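Local coordinates for restriction endonuclease AspBHI (PDB 4OC8), which probably binds modified DNA and cuts it, acting as a modification-dependent restriction endonuclease that assembles from four chains, at residues A[172-184]-A[198-212]. Sequence-based numbering, arbitrary orientation.
Sequences FTILDEAVIPRAW and PVAWNAWLSAGGIRP
Glu-177 reaches the first turn of helix 199-207, where its OE2 accepts a hydrogen bond from Ala-200 N (3.0 Å, N-H...O 164°). The donor meets the anti side of that oxygen, out of the carboxylate plane. A bend at chi2 (-71°) folds the chain so that CG and CD lie against Pro-198 CB. An alanine here would remove the carboxylate and is likely to leave the Ala-200 amide without this acceptor and Pro-198 CB without its packing partner. The Pro-198 ring also lays its CD over one face of Trp-184, a CH-pi contact 3.8 Å from the six-membered-ring centroid. The edge of Trp-184 points at the face of Trp-201 in a T-shaped pair, planes at 65°. At the edge of Trp-201, Leu-175 CD1 approaches CE3 (4.0 Å) and also touches Ala-200 CB (3.9 Å), while Leu-175 CD2 meets Ile-210 CG2 (4.0 Å). A single beta bridge pairs Leu-175 with Pro-212, and Asp-176 N donates to Arg-211 O (2.9 Å). Asp-176 OD1 accepts a hydrogen bond from Trp-157 NE1 of a neighbouring subunit. In the N-terminal region, probably PUA-like, the contact fastens helix 199-207 beside strand 163-174 and the start of helix 182-189, with Leu-175 and Trp-201 both resting on Val-141 of strand 133-142.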
# COMPACT_ATOMS: atom_id res chain seq x y z
N PHE A 172 11.77 15.53 5.80
CA PHE A 172 13.13 15.61 5.28
C PHE A 172 13.54 14.24 4.76
O PHE A 172 12.90 13.23 5.07
CB PHE A 172 14.11 16.05 6.37
CG PHE A 172 13.86 17.44 6.88
CD1 PHE A 172 14.52 18.53 6.32
CD2 PHE A 172 12.98 17.67 7.92
CE1 PHE A 172 14.29 19.82 6.79
CE2 PHE A 172 12.74 18.95 8.39
CZ PHE A 172 13.40 20.03 7.82
N THR A 173 14.59 14.20 3.95
CA THR A 173 15.16 12.93 3.50
C THR A 173 16.66 12.89 3.78
O THR A 173 17.39 13.81 3.41
CB THR A 173 14.92 12.68 2.00
OG1 THR A 173 13.52 12.48 1.76
CG2 THR A 173 15.68 11.46 1.53
N ILE A 174 17.10 11.84 4.46
CA ILE A 174 18.52 11.60 4.70
C ILE A 174 19.22 11.21 3.40
O ILE A 174 18.86 10.20 2.78
CB ILE A 174 18.72 10.46 5.70
CG1 ILE A 174 17.88 10.67 6.95
CG2 ILE A 174 20.18 10.31 6.04
CD1 ILE A 174 18.21 11.93 7.69
N LEU A 175 20.22 11.99 3.00
CA LEU A 175 21.01 11.72 1.80
C LEU A 175 21.91 10.51 1.99
O LEU A 175 22.36 10.23 3.10
CB LEU A 175 21.85 12.94 1.42
CG LEU A 175 21.11 14.12 0.80
CD1 LEU A 175 22.08 15.23 0.44
CD2 LEU A 175 20.33 13.68 -0.42
N ASP A 176 22.19 9.79 0.90
CA ASP A 176 23.07 8.61 0.94
C ASP A 176 24.54 8.98 1.07
O ASP A 176 25.27 9.00 0.09
CB ASP A 176 22.88 7.74 -0.30
CG ASP A 176 23.57 6.39 -0.18
OD1 ASP A 176 24.22 6.13 0.86
OD2 ASP A 176 23.46 5.58 -1.13
N GLU A 177 24.98 9.23 2.31
CA GLU A 177 26.37 9.49 2.62
C GLU A 177 26.70 8.84 3.96
O GLU A 177 26.03 9.12 4.95
CB GLU A 177 26.65 11.00 2.71
CG GLU A 177 26.38 11.75 1.41
CD GLU A 177 27.41 11.45 0.32
OE1 GLU A 177 28.53 11.00 0.64
OE2 GLU A 177 27.09 11.67 -0.87
N ALA A 178 27.72 7.99 4.00
CA ALA A 178 28.07 7.30 5.24
C ALA A 178 28.87 8.18 6.20
O ALA A 178 28.76 8.04 7.42
CB ALA A 178 28.83 6.01 4.94
N VAL A 179 29.67 9.08 5.65
CA VAL A 179 30.51 9.95 6.47
C VAL A 179 30.45 11.41 6.05
O VAL A 179 30.67 11.75 4.88
CB VAL A 179 31.98 9.50 6.48
CG1 VAL A 179 32.80 10.42 7.35
CG2 VAL A 179 32.11 8.06 6.97
N ILE A 180 30.14 12.28 7.01
CA ILE A 180 30.12 13.71 6.76
C ILE A 180 31.34 14.36 7.41
O ILE A 180 31.49 14.34 8.63
CB ILE A 180 28.84 14.34 7.33
CG1 ILE A 180 27.62 13.52 6.92
CG2 ILE A 180 28.71 15.78 6.86
CD1 ILE A 180 27.41 13.45 5.42
N PRO A 181 32.23 14.92 6.58
CA PRO A 181 33.48 15.53 7.05
C PRO A 181 33.19 16.66 8.03
O PRO A 181 32.43 17.56 7.68
CB PRO A 181 34.08 16.11 5.77
CG PRO A 181 33.47 15.33 4.66
CD PRO A 181 32.08 15.03 5.12
N ARG A 182 33.77 16.61 9.22
CA ARG A 182 33.58 17.70 10.17
C ARG A 182 34.26 18.99 9.69
O ARG A 182 33.84 20.09 10.06
CB ARG A 182 34.06 17.33 11.58
CG ARG A 182 35.56 17.14 11.73
CD ARG A 182 35.95 17.08 13.20
NE ARG A 182 36.07 18.41 13.80
CZ ARG A 182 35.58 18.75 14.99
NH1 ARG A 182 34.92 17.85 15.71
NH2 ARG A 182 35.74 19.98 15.44
N ALA A 183 35.28 18.84 8.86
CA ALA A 183 35.91 19.98 8.20
C ALA A 183 34.87 20.78 7.40
O ALA A 183 34.82 22.01 7.49
CB ALA A 183 37.02 19.52 7.29
N TRP A 184 34.04 20.07 6.64
CA TRP A 184 33.00 20.69 5.83
C TRP A 184 31.94 21.34 6.72
O TRP A 184 31.49 22.45 6.45
CB TRP A 184 32.33 19.66 4.93
CG TRP A 184 31.25 20.24 4.05
CD1 TRP A 184 31.41 21.16 3.05
CD2 TRP A 184 29.85 19.92 4.07
NE1 TRP A 184 30.21 21.44 2.46
CE2 TRP A 184 29.23 20.69 3.07
CE3 TRP A 184 29.07 19.06 4.85
CZ2 TRP A 184 27.86 20.63 2.82
CZ3 TRP A 184 27.71 19.00 4.60
CH2 TRP A 184 27.12 19.78 3.60
N PRO A 198 29.67 16.55 0.34
CA PRO A 198 29.34 15.21 -0.14
C PRO A 198 28.69 15.27 -1.52
O PRO A 198 28.04 16.26 -1.85
CB PRO A 198 28.34 14.71 0.90
CG PRO A 198 28.75 15.41 2.15
CD PRO A 198 29.19 16.78 1.71
N VAL A 199 28.87 14.22 -2.31
CA VAL A 199 28.40 14.21 -3.68
C VAL A 199 26.88 14.37 -3.75
O VAL A 199 26.37 15.12 -4.58
CB VAL A 199 28.80 12.91 -4.42
CG1 VAL A 199 28.43 13.00 -5.88
CG2 VAL A 199 30.28 12.64 -4.26
N ALA A 200 26.17 13.68 -2.86
CA ALA A 200 24.71 13.75 -2.83
C ALA A 200 24.22 15.18 -2.56
O ALA A 200 23.21 15.63 -3.12
CB ALA A 200 24.16 12.77 -1.79
N TRP A 201 24.96 15.89 -1.71
CA TRP A 201 24.63 17.28 -1.41
C TRP A 201 24.80 18.18 -2.63
O TRP A 201 23.89 18.95 -2.96
CB TRP A 201 25.44 17.81 -0.24
CG TRP A 201 25.06 19.22 0.11
CD1 TRP A 201 25.68 20.36 -0.31
CD2 TRP A 201 23.96 19.63 0.93
NE1 TRP A 201 25.04 21.46 0.20
CE2 TRP A 201 23.98 21.04 0.96
CE3 TRP A 201 22.96 18.95 1.63
CZ2 TRP A 201 23.03 21.78 1.68
CZ3 TRP A 201 22.03 19.70 2.34
CH2 TRP A 201 22.07 21.09 2.36
N ASN A 202 25.95 18.10 -3.29
CA ASN A 202 26.18 18.90 -4.49
C ASN A 202 25.17 18.59 -5.57
O ASN A 202 24.67 19.48 -6.26
CB ASN A 202 27.60 18.69 -5.03
CG ASN A 202 28.66 19.32 -4.14
OD1 ASN A 202 28.44 20.38 -3.56
ND2 ASN A 202 29.81 18.67 -4.04
N ALA A 203 24.86 17.30 -5.71
CA ALA A 203 23.86 16.84 -6.66
C ALA A 203 22.52 17.50 -6.36
O ALA A 203 21.85 18.00 -7.28
CB ALA A 203 23.73 15.33 -6.59
N TRP A 204 22.14 17.52 -5.09
CA TRP A 204 20.89 18.16 -4.71
C TRP A 204 20.93 19.66 -5.01
O TRP A 204 19.94 20.24 -5.46
CB TRP A 204 20.54 17.90 -3.24
CG TRP A 204 19.24 18.55 -2.85
CD1 TRP A 204 17.98 18.09 -3.09
CD2 TRP A 204 19.08 19.80 -2.17
NE1 TRP A 204 17.05 18.97 -2.60
CE2 TRP A 204 17.70 20.03 -2.03
CE3 TRP A 204 19.98 20.75 -1.66
CZ2 TRP A 204 17.19 21.17 -1.40
CZ3 TRP A 204 19.47 21.88 -1.04
CH2 TRP A 204 18.09 22.08 -0.92
N LEU A 205 22.09 20.27 -4.79
CA LEU A 205 22.26 21.69 -5.04
C LEU A 205 22.05 22.05 -6.50
O LEU A 205 21.32 22.98 -6.83
CB LEU A 205 23.64 22.16 -4.59
CG LEU A 205 23.77 22.60 -3.14
CD1 LEU A 205 25.20 22.97 -2.82
CD2 LEU A 205 22.84 23.76 -2.88
N SER A 206 22.70 21.29 -7.39
CA SER A 206 22.65 21.59 -8.81
C SER A 206 21.35 21.18 -9.49
O SER A 206 20.78 21.97 -10.25
CB SER A 206 23.85 20.97 -9.55
OG SER A 206 24.00 19.60 -9.21
N ALA A 207 20.89 19.97 -9.22
CA ALA A 207 19.78 19.41 -9.99
C ALA A 207 18.45 19.40 -9.22
O ALA A 207 17.38 19.33 -9.82
CB ALA A 207 20.13 18.00 -10.47
N GLY A 208 18.54 19.46 -7.90
CA GLY A 208 17.35 19.41 -7.06
C GLY A 208 16.96 17.99 -6.70
O GLY A 208 16.08 17.76 -5.87
N GLY A 209 17.63 17.02 -7.32
CA GLY A 209 17.30 15.63 -7.11
C GLY A 209 17.78 15.09 -5.77
O GLY A 209 18.73 15.61 -5.18
N ILE A 210 17.11 14.04 -5.31
CA ILE A 210 17.42 13.47 -4.00
C ILE A 210 17.82 12.00 -4.11
O ILE A 210 17.06 11.18 -4.64
CB ILE A 210 16.22 13.57 -3.05
CG1 ILE A 210 15.76 15.01 -2.90
CG2 ILE A 210 16.56 12.98 -1.70
CD1 ILE A 210 14.63 15.18 -1.92
N ARG A 211 19.01 11.67 -3.62
CA ARG A 211 19.43 10.28 -3.50
C ARG A 211 19.33 9.85 -2.05
O ARG A 211 20.20 10.16 -1.24
CB ARG A 211 20.87 10.09 -4.00
CG ARG A 211 21.39 8.68 -3.77
CD ARG A 211 22.89 8.58 -3.99
NE ARG A 211 23.26 8.90 -5.36
CZ ARG A 211 23.21 8.04 -6.37
NH1 ARG A 211 22.80 6.79 -6.17
NH2 ARG A 211 23.57 8.43 -7.59
N PRO A 212 18.26 9.12 -1.71
CA PRO A 212 17.97 8.73 -0.33
C PRO A 212 18.86 7.62 0.20
O PRO A 212 19.27 6.75 -0.56
CB PRO A 212 16.53 8.22 -0.41
CG PRO A 212 16.39 7.76 -1.80
CD PRO A 212 17.17 8.72 -2.62